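PDB 3D1L: putative NADP oxidoreductase BF3122 from Bacteroides fragilis, which is a putative oxidoreductase that probably binds NADP through a Rossmann-type domain, although its substrate is not established. Local coordinates for residues N240-L245 and A250-Y255. Numbering follows the deposited sequence.
Sequences NHLRML and AMQRLY
Tyr255 reaches from helix 249-264 across to His241 and Leu242 of helix 235-244, in a helical hairpin near the C-terminus of the chain. The two helices are joined by a short turn and run nearly antiparallel, their segment axes at 160° and 9.4 Å apart at closest approach. They lie in the helical C-terminal part of the chain, within a region whose sequence family belongs to the same clan as the C-terminal domains of 6-phosphogluconate dehydrogenases.

A hydrogen bond joins His241 ND1 to Tyr255 OH, 2.6 Å long and fairly straight at 155°. The hydroxyl meets the imidazole at its edge, near the ring plane, while the two rings stand almost perpendicular to each other. Tyrosine suits this place because its long, flat side chain reaches from one helix to the other and still ends in a polar atom; with CG anti to the backbone N (chi1 -178°), the phenol is carried toward helix 235-244. Histidine supplies a nitrogen at a ring edge for this buried hydroxyl, and its CB packs 3.4 Å from Tyr255 CZ. From the second subunit, Phe184 meets the Tyr255 ring edge-to-face and Leu176 packs on His241, so the pair also lies at the dimer interface.

Apolar contacts lie nearer the turn. The branched ends of two leucines fit here: Leu242 CD2 comes 3.6 Å from Tyr255 CD2, and Leu245 CD1 lies 3.7 Å from Tyr255 CB. Leu245 CB also rests on the aliphatic base of Gln252, with CB atoms 3.9 Å apart. The unbranched chain of Met251, a selenomethionine here, bends at its last torsion and packs on Leu191 of helix 168-198, while its SE atom sits 4.0 Å from Leu245 CD2.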
loop_
_atom_site.group_PDB
_atom_site.type_symbol
_atom_site.label_atom_id
_atom_site.label_comp_id
_atom_site.label_asym_id
_atom_site.label_seq_id
_atom_site.Cartn_x
_atom_site.Cartn_y
_atom_site.Cartn_z
ATOM N N ASN B 240 -22.091 -5.988 8.808
ATOM C CA ASN B 240 -22.048 -6.313 7.377
ATOM C C ASN B 240 -20.661 -6.800 6.929
ATOM O O ASN B 240 -20.538 -7.810 6.240
ATOM C CB ASN B 240 -22.508 -5.108 6.549
ATOM C CG ASN B 240 -24.016 -4.828 6.703
ATOM O OD1 ASN B 240 -24.789 -5.684 7.160
ATOM N ND2 ASN B 240 -24.440 -3.621 6.310
ATOM N N HIS B 241 -19.615 -6.099 7.350
ATOM C CA HIS B 241 -18.259 -6.492 6.990
ATOM C C HIS B 241 -17.822 -7.836 7.584
ATOM O O HIS B 241 -17.190 -8.642 6.914
ATOM C CB HIS B 241 -17.269 -5.374 7.304
ATOM C CG HIS B 241 -17.347 -4.231 6.337
ATOM N ND1 HIS B 241 -16.672 -3.042 6.519
ATOM C CD2 HIS B 241 -18.045 -4.095 5.179
ATOM C CE1 HIS B 241 -16.941 -2.228 5.514
ATOM N NE2 HIS B 241 -17.771 -2.842 4.686
ATOM N N LEU B 242 -18.182 -8.091 8.832
ATOM C CA LEU B 242 -17.870 -9.370 9.449
ATOM C C LEU B 242 -18.630 -10.493 8.738
ATOM O O LEU B 242 -18.085 -11.580 8.503
ATOM C CB LEU B 242 -18.179 -9.326 10.952
ATOM C CG LEU B 242 -17.278 -8.368 11.760
ATOM C CD1 LEU B 242 -17.848 -8.115 13.167
ATOM C CD2 LEU B 242 -15.844 -8.869 11.831
ATOM N N ARG B 243 -19.875 -10.196 8.369
ATOM C CA ARG B 243 -20.721 -11.104 7.600
ATOM C C ARG B 243 -20.030 -11.506 6.285
ATOM O O ARG B 243 -19.990 -12.679 5.941
ATOM C CB ARG B 243 -22.091 -10.449 7.357
ATOM C CG ARG B 243 -23.253 -11.410 7.141
ATOM C CD ARG B 243 -24.604 -10.796 7.590
ATOM N NE ARG B 243 -24.612 -10.523 9.037
ATOM C CZ ARG B 243 -24.939 -9.358 9.606
ATOM N NH1 ARG B 243 -25.334 -8.323 8.869
ATOM N NH2 ARG B 243 -24.892 -9.235 10.929
HETATM N N MSE B 244 -19.452 -10.535 5.582
HETATM C CA MSE B 244 -18.716 -10.803 4.342
HETATM C C MSE B 244 -17.508 -11.725 4.488
HETATM O O MSE B 244 -17.168 -12.466 3.562
HETATM C CB MSE B 244 -18.283 -9.500 3.685
HETATM C CG MSE B 244 -19.265 -9.024 2.662
HETATM SE SE MSE B 244 -18.673 -7.474 1.673
HETATM C CE MSE B 244 -19.548 -6.133 2.764
ATOM N N LEU B 245 -16.876 -11.679 5.655
ATOM C CA LEU B 245 -15.666 -12.445 5.930
ATOM C C LEU B 245 -15.923 -13.783 6.645
ATOM O O LEU B 245 -14.982 -14.437 7.123
ATOM C CB LEU B 245 -14.716 -11.587 6.757
ATOM C CG LEU B 245 -14.322 -10.215 6.219
ATOM C CD1 LEU B 245 -13.654 -9.437 7.337
ATOM C CD2 LEU B 245 -13.401 -10.335 5.019
ATOM N N ALA B 250 -10.254 -16.445 10.344
ATOM C CA ALA B 250 -9.029 -15.758 10.780
ATOM C C ALA B 250 -9.009 -14.313 10.283
ATOM O O ALA B 250 -8.639 -13.396 11.022
ATOM C CB ALA B 250 -7.783 -16.503 10.324
HETATM N N MSE B 251 -9.416 -14.112 9.035
HETATM C CA MSE B 251 -9.496 -12.764 8.494
HETATM C C MSE B 251 -10.630 -11.976 9.147
HETATM O O MSE B 251 -10.517 -10.768 9.342
HETATM C CB MSE B 251 -9.675 -12.786 6.984
HETATM C CG MSE B 251 -9.276 -11.484 6.337
HETATM SE SE MSE B 251 -9.653 -11.480 4.470
HETATM C CE MSE B 251 -8.734 -13.095 3.972
ATOM N N GLN B 252 -11.706 -12.679 9.483
ATOM C CA GLN B 252 -12.855 -12.112 10.158
ATOM C C GLN B 252 -12.467 -11.620 11.565
ATOM O O GLN B 252 -12.834 -10.510 11.957
ATOM C CB GLN B 252 -13.954 -13.180 10.222
ATOM C CG GLN B 252 -15.312 -12.725 10.689
ATOM C CD GLN B 252 -16.320 -13.890 10.798
ATOM O OE1 GLN B 252 -17.392 -13.861 10.172
ATOM N NE2 GLN B 252 -15.980 -14.909 11.593
ATOM N N ARG B 253 -11.711 -12.431 12.308
ATOM C CA ARG B 253 -11.243 -12.040 13.644
ATOM C C ARG B 253 -10.274 -10.834 13.613
ATOM O O ARG B 253 -10.336 -9.970 14.496
ATOM C CB ARG B 253 -10.646 -13.247 14.406
ATOM C CG ARG B 253 -10.378 -13.015 15.920
ATOM C CD ARG B 253 -9.552 -14.151 16.551
ATOM N NE ARG B 253 -8.917 -13.764 17.825
ATOM C CZ ARG B 253 -8.370 -14.608 18.707
ATOM N NH1 ARG B 253 -8.382 -15.916 18.472
ATOM N NH2 ARG B 253 -7.813 -14.147 19.828
ATOM N N LEU B 254 -9.396 -10.776 12.605
ATOM C CA LEU B 254 -8.479 -9.640 12.440
ATOM C C LEU B 254 -9.256 -8.333 12.266
ATOM O O LEU B 254 -8.960 -7.317 12.925
ATOM C CB LEU B 254 -7.535 -9.831 11.241
ATOM C CG LEU B 254 -6.312 -10.710 11.467
ATOM C CD1 LEU B 254 -5.529 -10.851 10.179
ATOM C CD2 LEU B 254 -5.429 -10.161 12.633
ATOM N N TYR B 255 -10.247 -8.366 11.372
ATOM C CA TYR B 255 -11.090 -7.198 11.128
ATOM C C TYR B 255 -11.702 -6.710 12.456
ATOM O O TYR B 255 -11.700 -5.512 12.752
ATOM C CB TYR B 255 -12.190 -7.518 10.098
ATOM C CG TYR B 255 -13.072 -6.329 9.762
ATOM C CD1 TYR B 255 -12.881 -5.610 8.579
ATOM C CD2 TYR B 255 -14.093 -5.916 10.634
ATOM C CE1 TYR B 255 -13.683 -4.506 8.263
ATOM C CE2 TYR B 255 -14.902 -4.811 10.326
ATOM C CZ TYR B 255 -14.683 -4.111 9.145
ATOM O OH TYR B 255 -15.461 -3.025 8.836
#